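Long-range contacts in putative acetoin utilization protein, acetoin dehydrogenase (Thermus thermophilus, PDB 5AWE), which is of unknown function but joins a pair of CBS domains to an ACT domain, a make-up consistent with a regulatory protein that senses small ligands: residues A[12-17]-A[35-40]; A[22-27]-A[51-56]; A[88-93]-A[111-116]; A[134-139]-A[182-187]; A[142-147]-A[204-209]. One frame throughout, in Å; residues are numbered along the deposited sequence.

The five contacts follow the order of the domains along the chain. Contacts 1 and 2 lie in the first CBS domain, where their segments alternate in sequence. Their centres are about 13 Å apart, and they touch where Leu-35 meets Leu-27. Contact 3 belongs to the second CBS domain, its centre about 18 Å from that of contact 1. Helix 123-133 then leads to contacts 4 and 5, whose centres are about 12 Å apart. Both reach the antiparallel sheet of the ACT domain, in which strands 178-186 and 141-148 are neighbours. Contacts 1 and 5 are about 49 Å apart between centres, so the chain is elongated, with its CBS pair and its ACT domain well separated.

Contact 1. Residues A[12-17]-A[35-40]; sequences VVVAPD and LPVMEG
Val-14, Pro-16 and Leu-35 bury the largest areas where loop 12-17 runs beside strand 35-39. Val-14 is bonded through its backbone. Its N donates to Pro-36 O at 3.3 Å, in the carbonyl plane but bent, with 135° at the hydrogen. Its O receives Met-38 N at 2.9 Å, almost in line with the carbonyl. These two bonds make a single bridge between Val-14 and Val-37. The side chains of that pair also meet, with Val-14 CG1 3.8 Å from Val-37 CG2. Pro-16 lays its ring against the other branch of Val-37, with CD 3.6 Å from CG1. That branch is anti to the backbone N (chi1 -176°), which turns it to the proline. The ring also passes the carboxylate end of Glu-39. Leu-35 brings CD1 to 3.4 Å from Val-12 O, and the same methyl touches Val-12 CG1. Met-38 CG packs 3.7 Å from Val-13 CB before the selenium end bends away. Leu-117 of strand 116-122 packs on Val-13, Pro-36 and Met-38. The chemistry is therefore mostly apolar. Two backbone bonds set the register, and branched or cyclic side chains fill in around them.

Contact 2. Residues A[22-27]-A[51-56]; sequences EAIRLL and DLKDAM
Ile-24 and Leu-52 form the centre of an apolar contact between helices 20-30 and 49-53. Their side chains slide past each other in opposite directions. Ile-24 CG1 comes 3.5 Å from Leu-52 CB. The far end of Leu-52 reaches two more residues of helix 20-30. Its CD2 lies 3.6 Å from Leu-27 CD1, where the two leucines cross at about a right angle, and 4.2 Å from Ala-23 CB. Ala-23, Ile-24 and Leu-27 thus offer one face of their helix to a single leucine. A second kind of contact is made by the methylene chain of Lys-53. It bends at chi2 (46°), and its CE comes 3.4 Å from Ile-24 CG2, while CD passes Ile-24 CD1. The charged end goes elsewhere: NZ makes a salt bridge with Asp-49, and the lysine also has a cation-pi contact with Trp-66 of the third subunit. Ile-24 packs on that same tryptophan, so the edge of the contact continues into the subunit interface. No hydrogen bond joins the two segments. Such apolar packing of two helices, linked in sequence through the strands 34-39 and 42-48, is characteristic of the CBS domain.

Contact 3. Residues A[88-93]-A[111-116]; sequences VEADAP and VMEGER
Ala-90 and Val-88 bind the backbone of Met-112 from strand 108-113. Met-112 N donates to Val-88 O at 2.9 Å, with 159° at the hydrogen. Ala-90 N donates to Met-112 O at 2.7 Å, with a similar angle of 154°. Both donors approach nearly head-on to the carbonyl. The same two oxygens each receive a CA-H contact: Val-111 CA lies 3.4 Å from Val-88 O, and Glu-89 CA lies 3.4 Å from Met-112 O. The strands pair in parallel, Val-88 with Val-111 and Glu-89 with Met-112. Among the side chains, Val-111 does most of the touching. With chi1 at -179°, its CG1 points away from the backbone N and meets Ala-90, 3.5 Å from CA and 3.8 Å from CB. Glu-113 CG lies 4.1 Å from Ala-90 CB. Further out, a type I turn from Glu-89 to Ala-92 is closed by Ala-92 N on Glu-89 O, 3.0 Å apart. It leads the chain toward helix 94-103, which packs on Val-88. The carboxylate of Glu-113 turns to Arg-4 in a salt bridge, and Ala-90 also bonds through its backbone to Arg-4. This is the start and end of a beta-alpha-beta unit of the second CBS domain. Its chemistry implies that two nearly straight backbone bonds fix the strand pairing, while Val-111 and Ala-90 pack against each other beside them.

Contact 4. Residues A[134-139]-A[182-187]; sequences LGLKLG and VMRVVG
Arg-184 lays its guanidinium beneath the end of Leu-136. Leu-136 CD2 sits over one face of the group, 3.2 Å from Arg-184 NE and 3.5 Å from CZ. The two side chains cross at about a right angle. The arginine runs straight from CG to NE (chi2 170°) and so spans from the strand to the loop. On the way its CD passes 3.3 Å from Leu-134 O. A water lies at the guanidinium edge, in plane, and accepts from Arg-184 NH1 at 2.9 Å. It gives its own protons to Gly-135 O at 2.7 Å and Gly-139 O at 2.8 Å. The water thus ties the start of the turn, and the glycine just after it, to the arginine. Two residues on, Val-186 CG1 packs 4.2 Å from Leu-138 CB. Gly-135, with positive phi, ends helix 123-133 in a Schellman motif and starts the type I turn that runs to Leu-138. Arg-184 also bonds to Gly-210 O through NH1 and makes a salt bridge through NH2 with Glu-95 of the fourth subunit. The contact therefore sits where helix 123-133 gives way to the ACT sheet. The linking loop lies against strand 178-186, which runs between strands 165-175 and 141-148 in the sheet.

Contact 5. Residues A[142-147]-A[204-209]; sequences RITVDI and VVDVRP
A classic beta bulge interrupts the antiparallel pairing of strands 141-148 and 203-209 in the ACT-domain sheet. Val-205 and Asp-206 both face Thr-144. Thr-144 O receives Val-205 N at 3.0 Å, with the donor tilted from the carbonyl plane, and a weak bond from Asp-206 N. Thr-144 N donates to Asp-206 O at 3.1 Å. Beyond the bulge the pairing is regular. Arg-142 N donates to Arg-208 O at 2.7 Å, and Arg-208 N returns a bond to Arg-142 O. The face carrying Arg-142, Thr-144, Asp-206 and Arg-208 is polar. Thr-144 OG1 gives a weak bond to Asp-206 OD1 at 2.9 Å. With chi1 at 88°, the carboxylate swings back toward the Thr-144 hydroxyl. Arg-142 and Arg-208 lie side by side and point the same way, their guanidinium planes 75° apart. Arg-142 NH1 stands at the edge of the Arg-208 group, 3.8 Å from NE. Asp-206 OD2 forms a long ion pair with Arg-208 NE at 3.7 Å, well out of the guanidinium plane, so only charge acts. Beside the bulge, Val-205 CG2 rests 3.3 Å from Asp-146 OD2, a carboxylate that makes a salt bridge with Arg-180. On the face of Ile-143, Val-145, Val-204 and Val-207, Ile-143 loosely meets both Val-204 and Val-207, and helix 193-199 packs on Ile-143 and Val-204. Glu-95 of the fourth subunit makes a salt bridge with Arg-142 NE. This acid and Asp-206 probably ease the closeness of the two arginines, so the polar face appears balanced partly across the subunit interface.

Contact 1. Residues A[12-17]-A[35-40]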
# COMPACT_ATOMS: atom_id res chain seq x y z
N VAL A 12 3.99 10.17 25.80
CA VAL A 12 4.58 8.96 25.25
C VAL A 12 5.84 9.33 24.49
O VAL A 12 5.85 10.31 23.75
CB VAL A 12 3.61 8.27 24.27
CG1 VAL A 12 4.26 7.03 23.68
CG2 VAL A 12 2.32 7.91 25.00
N VAL A 13 6.90 8.57 24.67
CA VAL A 13 8.11 8.82 23.92
C VAL A 13 8.46 7.55 23.16
O VAL A 13 7.80 6.53 23.31
CB VAL A 13 9.29 9.23 24.84
CG1 VAL A 13 8.90 10.42 25.69
CG2 VAL A 13 9.71 8.06 25.72
N VAL A 14 9.49 7.63 22.34
CA VAL A 14 9.81 6.53 21.47
C VAL A 14 11.33 6.57 21.33
O VAL A 14 11.97 7.54 21.74
CB VAL A 14 9.08 6.72 20.10
CG1 VAL A 14 9.99 7.41 19.09
CG2 VAL A 14 8.56 5.40 19.59
N ALA A 15 11.91 5.50 20.79
CA ALA A 15 13.36 5.44 20.58
C ALA A 15 13.66 5.49 19.08
O ALA A 15 12.86 5.06 18.26
CB ALA A 15 13.92 4.16 21.20
N PRO A 16 14.84 6.02 18.71
CA PRO A 16 15.25 6.13 17.31
C PRO A 16 15.11 4.83 16.50
O PRO A 16 14.83 4.87 15.29
CB PRO A 16 16.70 6.61 17.39
CG PRO A 16 16.81 7.24 18.75
CD PRO A 16 15.92 6.43 19.63
N ASP A 17 15.33 3.70 17.15
CA ASP A 17 15.29 2.42 16.46
C ASP A 17 13.88 1.83 16.46
O ASP A 17 13.65 0.76 15.90
CB ASP A 17 16.26 1.43 17.10
CG ASP A 17 17.71 1.76 16.80
OD1 ASP A 17 17.96 2.54 15.85
OD2 ASP A 17 18.60 1.24 17.51
N LEU A 35 5.60 12.80 18.71
CA LEU A 35 6.28 11.81 19.53
C LEU A 35 7.73 12.21 19.74
O LEU A 35 8.57 12.06 18.85
CB LEU A 35 6.20 10.45 18.83
CG LEU A 35 5.71 9.22 19.59
CD1 LEU A 35 4.71 9.61 20.66
CD2 LEU A 35 5.08 8.26 18.59
N PRO A 36 8.06 12.74 20.93
CA PRO A 36 9.45 13.12 21.16
C PRO A 36 10.27 11.84 21.14
O PRO A 36 9.75 10.78 21.48
CB PRO A 36 9.42 13.79 22.53
CG PRO A 36 8.19 13.26 23.20
CD PRO A 36 7.20 12.99 22.10
N VAL A 37 11.54 11.93 20.73
CA VAL A 37 12.38 10.75 20.63
C VAL A 37 13.53 10.77 21.64
O VAL A 37 14.42 11.62 21.56
CB VAL A 37 12.96 10.61 19.21
CG1 VAL A 37 13.76 9.30 19.10
CG2 VAL A 37 11.84 10.63 18.18
N MSE A 38 13.50 9.83 22.58
CA MSE A 38 14.53 9.72 23.63
C MSE A 38 15.64 8.72 23.29
O MSE A 38 15.39 7.65 22.75
CB MSE A 38 13.90 9.31 24.97
CG MSE A 38 12.82 10.25 25.48
SE MSE A 38 13.43 11.91 25.69
CE MSE A 38 14.48 11.72 27.18
N GLU A 39 16.87 9.09 23.63
CA GLU A 39 17.99 8.17 23.56
C GLU A 39 19.04 8.57 24.59
O GLU A 39 19.33 9.76 24.77
CB GLU A 39 18.61 8.20 22.16
CG GLU A 39 19.70 7.16 21.94
CD GLU A 39 20.24 7.18 20.52
OE1 GLU A 39 20.54 8.28 20.01
OE2 GLU A 39 20.36 6.09 19.91
N GLY A 40 19.62 7.59 25.27
CA GLY A 40 20.60 7.90 26.29
C GLY A 40 20.00 8.80 27.35
O GLY A 40 20.72 9.52 28.06

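Contact 2. Residues A[22-27]-A[51-56]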
# COMPACT_ATOMS: atom_id res chain seq x y z
N GLU A 22 5.48 1.01 13.95
CA GLU A 22 5.12 0.80 15.34
C GLU A 22 4.82 2.14 15.99
O GLU A 22 3.88 2.27 16.77
CB GLU A 22 6.26 0.10 16.09
CG GLU A 22 5.78 -0.93 17.10
CD GLU A 22 4.58 -0.45 17.93
OE1 GLU A 22 4.79 0.00 19.08
OE2 GLU A 22 3.44 -0.54 17.42
N ALA A 23 5.61 3.15 15.65
CA ALA A 23 5.40 4.49 16.18
C ALA A 23 4.01 4.98 15.81
O ALA A 23 3.30 5.54 16.64
CB ALA A 23 6.45 5.44 15.64
N ILE A 24 3.62 4.74 14.56
CA ILE A 24 2.31 5.17 14.07
C ILE A 24 1.18 4.59 14.91
O ILE A 24 0.29 5.31 15.36
CB ILE A 24 2.10 4.75 12.60
CG1 ILE A 24 3.07 5.53 11.70
CG2 ILE A 24 0.65 4.98 12.18
CD1 ILE A 24 2.95 5.20 10.22
N ARG A 25 1.21 3.28 15.12
CA ARG A 25 0.16 2.61 15.87
C ARG A 25 0.12 3.13 17.31
O ARG A 25 -0.95 3.26 17.90
CB ARG A 25 0.38 1.10 15.85
CG ARG A 25 0.34 0.47 14.45
CD ARG A 25 -0.99 0.72 13.74
NE ARG A 25 -1.50 -0.46 13.06
CZ ARG A 25 -2.35 -1.34 13.59
NH1 ARG A 25 -2.76 -2.39 12.90
NH2 ARG A 25 -2.79 -1.16 14.83
N LEU A 26 1.29 3.43 17.87
CA LEU A 26 1.36 3.96 19.22
C LEU A 26 0.63 5.30 19.32
O LEU A 26 -0.07 5.57 20.30
CB LEU A 26 2.83 4.11 19.63
CG LEU A 26 3.12 4.51 21.08
CD1 LEU A 26 2.33 3.64 22.05
CD2 LEU A 26 4.61 4.35 21.33
N LEU A 27 0.79 6.14 18.30
CA LEU A 27 0.12 7.44 18.27
C LEU A 27 -1.39 7.30 18.10
O LEU A 27 -2.16 8.11 18.62
CB LEU A 27 0.68 8.30 17.14
CG LEU A 27 2.08 8.86 17.39
CD1 LEU A 27 2.68 9.31 16.07
CD2 LEU A 27 1.99 10.01 18.38
N ASP A 51 4.88 13.28 9.63
CA ASP A 51 6.23 12.77 9.34
C ASP A 51 6.22 11.25 9.09
O ASP A 51 6.79 10.77 8.12
CB ASP A 51 7.18 13.07 10.51
CG ASP A 51 7.50 14.55 10.66
OD1 ASP A 51 8.14 14.91 11.67
OD2 ASP A 51 7.13 15.35 9.76
N LEU A 52 5.57 10.51 9.98
CA LEU A 52 5.53 9.05 9.87
C LEU A 52 4.76 8.59 8.64
O LEU A 52 5.22 7.72 7.90
CB LEU A 52 4.89 8.45 11.13
CG LEU A 52 5.75 8.09 12.35
CD1 LEU A 52 7.23 8.41 12.11
CD2 LEU A 52 5.20 8.84 13.56
N LYS A 53 3.59 9.18 8.41
CA LYS A 53 2.74 8.85 7.27
C LYS A 53 3.37 9.21 5.93
O LYS A 53 3.27 8.45 4.97
CB LYS A 53 1.39 9.56 7.40
CG LYS A 53 0.33 8.81 8.20
CD LYS A 53 0.86 8.26 9.51
CE LYS A 53 -0.27 7.61 10.29
NZ LYS A 53 -1.51 8.42 10.22
N ASP A 54 4.00 10.38 5.85
CA ASP A 54 4.56 10.87 4.59
C ASP A 54 5.96 10.32 4.34
O ASP A 54 6.62 10.72 3.37
CB ASP A 54 4.61 12.40 4.57
CG ASP A 54 3.22 13.04 4.45
OD1 ASP A 54 2.22 12.30 4.40
OD2 ASP A 54 3.15 14.29 4.42
N ALA A 55 6.42 9.43 5.21
CA ALA A 55 7.74 8.84 5.07
C ALA A 55 7.94 8.27 3.67
O ALA A 55 7.09 7.54 3.17
CB ALA A 55 7.93 7.73 6.11
N MSE A 56 9.06 8.62 3.04
CA MSE A 56 9.43 8.00 1.77
C MSE A 56 10.83 7.41 1.83
O MSE A 56 11.82 8.15 1.90
CB MSE A 56 9.34 9.01 0.63
CG MSE A 56 10.05 10.32 0.85
SE MSE A 56 9.51 11.56 -0.35
CE MSE A 56 7.74 11.60 -0.02

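Contact 3. Residues A[88-93]-A[111-116]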
# COMPACT_ATOMS: atom_id res chain seq x y z
N VAL A 88 10.33 24.27 24.94
CA VAL A 88 10.16 25.33 25.93
C VAL A 88 10.39 24.79 27.33
O VAL A 88 10.15 23.61 27.61
CB VAL A 88 8.73 25.93 25.91
CG1 VAL A 88 8.72 27.23 25.13
CG2 VAL A 88 7.76 24.94 25.32
N GLU A 89 10.85 25.67 28.22
CA GLU A 89 11.04 25.30 29.62
C GLU A 89 9.69 25.28 30.33
O GLU A 89 8.82 26.10 30.05
CB GLU A 89 11.96 26.30 30.31
CG GLU A 89 12.99 26.94 29.38
CD GLU A 89 12.41 28.09 28.57
OE1 GLU A 89 12.26 29.20 29.13
OE2 GLU A 89 12.10 27.90 27.37
N ALA A 90 9.51 24.32 31.23
CA ALA A 90 8.26 24.21 31.98
C ALA A 90 7.90 25.54 32.65
O ALA A 90 6.73 25.93 32.68
CB ALA A 90 8.39 23.11 33.03
N ASP A 91 8.91 26.23 33.17
CA ASP A 91 8.69 27.44 33.96
C ASP A 91 8.61 28.68 33.11
O ASP A 91 8.61 29.79 33.63
CB ASP A 91 9.82 27.62 34.99
CG ASP A 91 11.15 27.95 34.33
OD1 ASP A 91 11.18 28.85 33.47
OD2 ASP A 91 12.16 27.32 34.69
N ALA A 92 8.55 28.51 31.80
CA ALA A 92 8.47 29.65 30.90
C ALA A 92 7.06 30.22 30.85
O ALA A 92 6.09 29.53 31.19
CB ALA A 92 8.90 29.24 29.50
N PRO A 93 6.92 31.50 30.46
CA PRO A 93 5.56 32.04 30.40
C PRO A 93 4.81 31.34 29.27
O PRO A 93 5.39 31.01 28.24
CB PRO A 93 5.77 33.53 30.13
CG PRO A 93 7.16 33.64 29.59
CD PRO A 93 7.95 32.51 30.17
N VAL A 111 8.06 19.82 26.41
CA VAL A 111 8.33 20.70 27.53
C VAL A 111 9.45 20.12 28.37
O VAL A 111 9.46 18.94 28.69
CB VAL A 111 7.08 20.92 28.41
CG1 VAL A 111 7.40 21.87 29.56
CG2 VAL A 111 5.93 21.47 27.56
N MSE A 112 10.39 20.98 28.73
CA MSE A 112 11.63 20.55 29.35
C MSE A 112 11.82 21.17 30.72
O MSE A 112 11.27 22.23 31.02
CB MSE A 112 12.82 20.92 28.46
CG MSE A 112 12.74 20.37 27.05
SE MSE A 112 12.75 18.57 27.05
CE MSE A 112 14.34 18.26 27.73
N GLU A 113 12.62 20.51 31.55
CA GLU A 113 13.33 21.18 32.63
C GLU A 113 14.83 21.03 32.37
O GLU A 113 15.44 20.01 32.69
CB GLU A 113 12.95 20.57 33.97
CG GLU A 113 11.50 20.85 34.36
CD GLU A 113 11.11 20.18 35.65
OE1 GLU A 113 12.00 19.66 36.35
OE2 GLU A 113 9.90 20.15 35.96
N GLY A 114 15.41 22.06 31.75
CA GLY A 114 16.76 21.93 31.25
C GLY A 114 16.86 20.76 30.29
O GLY A 114 16.32 20.80 29.18
N GLU A 115 17.56 19.72 30.71
CA GLU A 115 17.82 18.57 29.85
C GLU A 115 16.73 17.51 30.00
O GLU A 115 16.59 16.65 29.13
CB GLU A 115 19.19 17.99 30.19
CG GLU A 115 20.09 17.74 28.98
CD GLU A 115 20.51 19.01 28.26
OE1 GLU A 115 21.44 18.93 27.41
OE2 GLU A 115 19.93 20.09 28.53
N ARG A 116 15.97 17.57 31.08
CA ARG A 116 14.91 16.58 31.32
C ARG A 116 13.59 16.89 30.62
O ARG A 116 13.27 18.06 30.37
CB ARG A 116 14.66 16.44 32.82
CG ARG A 116 13.77 15.28 33.17
CD ARG A 116 13.14 15.48 34.54
NE ARG A 116 13.44 14.38 35.45
CZ ARG A 116 12.85 13.19 35.41
NH1 ARG A 116 11.94 12.94 34.48
NH2 ARG A 116 13.16 12.26 36.31

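Contact 4. Residues A[134-139]-A[182-187]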
# COMPACT_ATOMS: atom_id res chain seq x y z
N LEU A 134 -8.07 35.50 29.43
CA LEU A 134 -8.76 36.65 28.85
C LEU A 134 -10.26 36.61 29.17
O LEU A 134 -10.99 37.57 28.89
CB LEU A 134 -8.55 36.69 27.33
CG LEU A 134 -7.12 36.64 26.75
CD1 LEU A 134 -7.19 36.69 25.23
CD2 LEU A 134 -6.28 37.80 27.26
N GLY A 135 -10.72 35.50 29.75
CA GLY A 135 -12.10 35.42 30.21
C GLY A 135 -13.14 35.26 29.11
O GLY A 135 -14.25 35.76 29.23
N LEU A 136 -12.78 34.57 28.03
CA LEU A 136 -13.64 34.50 26.86
C LEU A 136 -14.89 33.67 27.14
O LEU A 136 -15.82 33.63 26.34
CB LEU A 136 -12.88 33.91 25.66
CG LEU A 136 -11.51 34.54 25.32
CD1 LEU A 136 -10.95 33.89 24.07
CD2 LEU A 136 -11.66 36.04 25.12
N LYS A 137 -14.90 33.01 28.30
CA LYS A 137 -16.03 32.18 28.68
C LYS A 137 -16.79 32.75 29.87
O LYS A 137 -17.66 32.09 30.42
CB LYS A 137 -15.55 30.77 29.03
CG LYS A 137 -15.36 29.86 27.84
CD LYS A 137 -14.84 28.51 28.30
CE LYS A 137 -14.93 27.48 27.18
NZ LYS A 137 -16.35 27.22 26.76
N LEU A 138 -16.46 33.98 30.28
CA LEU A 138 -17.05 34.56 31.48
C LEU A 138 -18.29 35.40 31.23
O LEU A 138 -18.82 36.03 32.15
CB LEU A 138 -16.03 35.41 32.23
CG LEU A 138 -14.81 34.66 32.77
CD1 LEU A 138 -13.99 35.61 33.61
CD2 LEU A 138 -15.25 33.44 33.59
N GLY A 139 -18.77 35.42 29.98
CA GLY A 139 -19.89 36.28 29.66
C GLY A 139 -19.55 37.74 29.89
O GLY A 139 -18.44 38.20 29.59
N VAL A 182 -9.94 46.21 23.06
CA VAL A 182 -11.01 45.25 23.26
C VAL A 182 -10.97 44.86 24.73
O VAL A 182 -9.96 44.36 25.24
CB VAL A 182 -10.83 43.99 22.34
CG1 VAL A 182 -11.93 42.98 22.61
CG2 VAL A 182 -10.89 44.42 20.88
N MSE A 183 -12.07 45.12 25.42
CA MSE A 183 -12.09 45.04 26.88
C MSE A 183 -13.23 44.13 27.28
O MSE A 183 -14.34 44.25 26.76
CB MSE A 183 -12.29 46.45 27.48
CG MSE A 183 -12.12 46.54 29.00
SE MSE A 183 -12.67 48.14 29.69
CE MSE A 183 -11.51 48.38 30.85
N ARG A 184 -12.96 43.21 28.19
CA ARG A 184 -14.02 42.36 28.72
C ARG A 184 -14.29 42.73 30.16
O ARG A 184 -13.38 42.75 30.98
CB ARG A 184 -13.65 40.88 28.58
CG ARG A 184 -13.85 40.38 27.16
CD ARG A 184 -13.27 39.01 26.92
NE ARG A 184 -13.38 38.66 25.51
CZ ARG A 184 -14.48 38.15 24.94
NH1 ARG A 184 -15.57 37.93 25.66
NH2 ARG A 184 -14.48 37.86 23.64
N VAL A 185 -15.54 43.04 30.44
CA VAL A 185 -15.93 43.48 31.77
C VAL A 185 -17.03 42.56 32.29
O VAL A 185 -17.83 42.04 31.50
CB VAL A 185 -16.44 44.94 31.76
CG1 VAL A 185 -15.30 45.89 31.35
CG2 VAL A 185 -17.62 45.07 30.79
N VAL A 186 -17.06 42.35 33.60
CA VAL A 186 -18.01 41.44 34.22
C VAL A 186 -18.53 41.99 35.53
O VAL A 186 -18.02 42.99 36.05
CB VAL A 186 -17.38 40.07 34.52
CG1 VAL A 186 -16.90 39.40 33.22
CG2 VAL A 186 -16.23 40.24 35.50
N GLY A 187 -19.55 41.33 36.07
CA GLY A 187 -19.98 41.60 37.43
C GLY A 187 -21.09 42.63 37.53
O GLY A 187 -21.91 42.77 36.62
O HOH W 1 -15.86 37.87 28.59

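Contact 5. Residues A[142-147]-A[204-209]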
# COMPACT_ATOMS: atom_id res chain seq x y z
N ARG A 142 -18.21 42.38 25.88
CA ARG A 142 -17.02 42.65 25.10
C ARG A 142 -17.13 44.06 24.52
O ARG A 142 -17.99 44.34 23.68
CB ARG A 142 -16.91 41.61 23.98
CG ARG A 142 -15.73 41.79 23.05
CD ARG A 142 -15.86 40.83 21.87
NE ARG A 142 -14.66 40.77 21.05
CZ ARG A 142 -14.48 41.48 19.94
NH1 ARG A 142 -15.42 42.31 19.53
NH2 ARG A 142 -13.37 41.32 19.22
N ILE A 143 -16.26 44.95 24.97
CA ILE A 143 -16.35 46.36 24.61
C ILE A 143 -15.11 46.78 23.84
O ILE A 143 -14.00 46.74 24.36
CB ILE A 143 -16.49 47.25 25.88
CG1 ILE A 143 -17.72 46.83 26.68
CG2 ILE A 143 -16.59 48.73 25.49
CD1 ILE A 143 -17.88 47.56 28.00
N THR A 144 -15.31 47.18 22.58
CA THR A 144 -14.25 47.87 21.85
C THR A 144 -14.39 49.35 22.14
O THR A 144 -15.46 49.93 21.92
CB THR A 144 -14.36 47.66 20.34
OG1 THR A 144 -14.32 46.26 20.04
CG2 THR A 144 -13.21 48.34 19.63
N VAL A 145 -13.32 49.96 22.63
CA VAL A 145 -13.35 51.37 22.97
C VAL A 145 -12.06 52.05 22.52
O VAL A 145 -10.97 51.49 22.64
CB VAL A 145 -13.54 51.58 24.49
CG1 VAL A 145 -12.57 50.69 25.26
CG2 VAL A 145 -13.33 53.04 24.86
N ASP A 146 -12.20 53.26 21.98
CA ASP A 146 -11.06 54.05 21.55
C ASP A 146 -10.75 55.11 22.59
O ASP A 146 -11.57 56.00 22.85
CB ASP A 146 -11.36 54.73 20.21
CG ASP A 146 -11.36 53.75 19.05
OD1 ASP A 146 -10.75 52.66 19.18
OD2 ASP A 146 -11.97 54.06 18.01
N ILE A 147 -9.57 55.02 23.19
CA ILE A 147 -9.13 56.01 24.16
C ILE A 147 -7.96 56.77 23.55
O ILE A 147 -7.27 56.26 22.67
CB ILE A 147 -8.66 55.35 25.47
CG1 ILE A 147 -7.53 54.35 25.17
CG2 ILE A 147 -9.83 54.66 26.16
CD1 ILE A 147 -6.87 53.77 26.42
N VAL A 204 -16.96 54.95 22.47
CA VAL A 204 -17.34 53.55 22.48
C VAL A 204 -17.68 53.04 21.08
O VAL A 204 -18.71 53.39 20.52
CB VAL A 204 -18.55 53.30 23.42
CG1 VAL A 204 -18.96 51.83 23.38
CG2 VAL A 204 -18.20 53.71 24.85
N VAL A 205 -16.81 52.19 20.54
CA VAL A 205 -16.93 51.74 19.17
C VAL A 205 -18.05 50.71 18.99
O VAL A 205 -18.91 50.87 18.11
CB VAL A 205 -15.61 51.12 18.67
CG1 VAL A 205 -15.74 50.71 17.22
CG2 VAL A 205 -14.48 52.13 18.83
N ASP A 206 -18.05 49.66 19.81
CA ASP A 206 -19.15 48.70 19.77
C ASP A 206 -19.23 47.80 21.00
O ASP A 206 -18.30 47.74 21.80
CB ASP A 206 -19.04 47.82 18.52
CG ASP A 206 -18.17 46.61 18.75
OD1 ASP A 206 -17.04 46.77 19.25
OD2 ASP A 206 -18.63 45.49 18.43
N VAL A 207 -20.36 47.11 21.15
CA VAL A 207 -20.62 46.30 22.33
C VAL A 207 -21.40 45.02 21.99
O VAL A 207 -22.48 45.07 21.39
CB VAL A 207 -21.44 47.10 23.36
CG1 VAL A 207 -21.72 46.22 24.58
CG2 VAL A 207 -20.68 48.35 23.77
N ARG A 208 -20.85 43.89 22.40
CA ARG A 208 -21.58 42.63 22.31
C ARG A 208 -21.34 41.77 23.55
O ARG A 208 -20.45 42.07 24.35
CB ARG A 208 -21.18 41.86 21.05
CG ARG A 208 -19.69 41.80 20.79
CD ARG A 208 -19.36 42.64 19.57
NE ARG A 208 -19.04 41.83 18.41
CZ ARG A 208 -19.94 41.22 17.64
NH1 ARG A 208 -19.54 40.50 16.60
NH2 ARG A 208 -21.24 41.34 17.91
N PRO A 209 -22.15 40.71 23.73
CA PRO A 209 -22.04 39.79 24.87
C PRO A 209 -20.69 39.09 24.95
O PRO A 209 -20.14 38.67 23.93
CB PRO A 209 -23.18 38.80 24.63
CG PRO A 209 -24.17 39.57 23.82
CD PRO A 209 -23.34 40.42 22.91
O HOH W 2 -17.36 44.61 20.94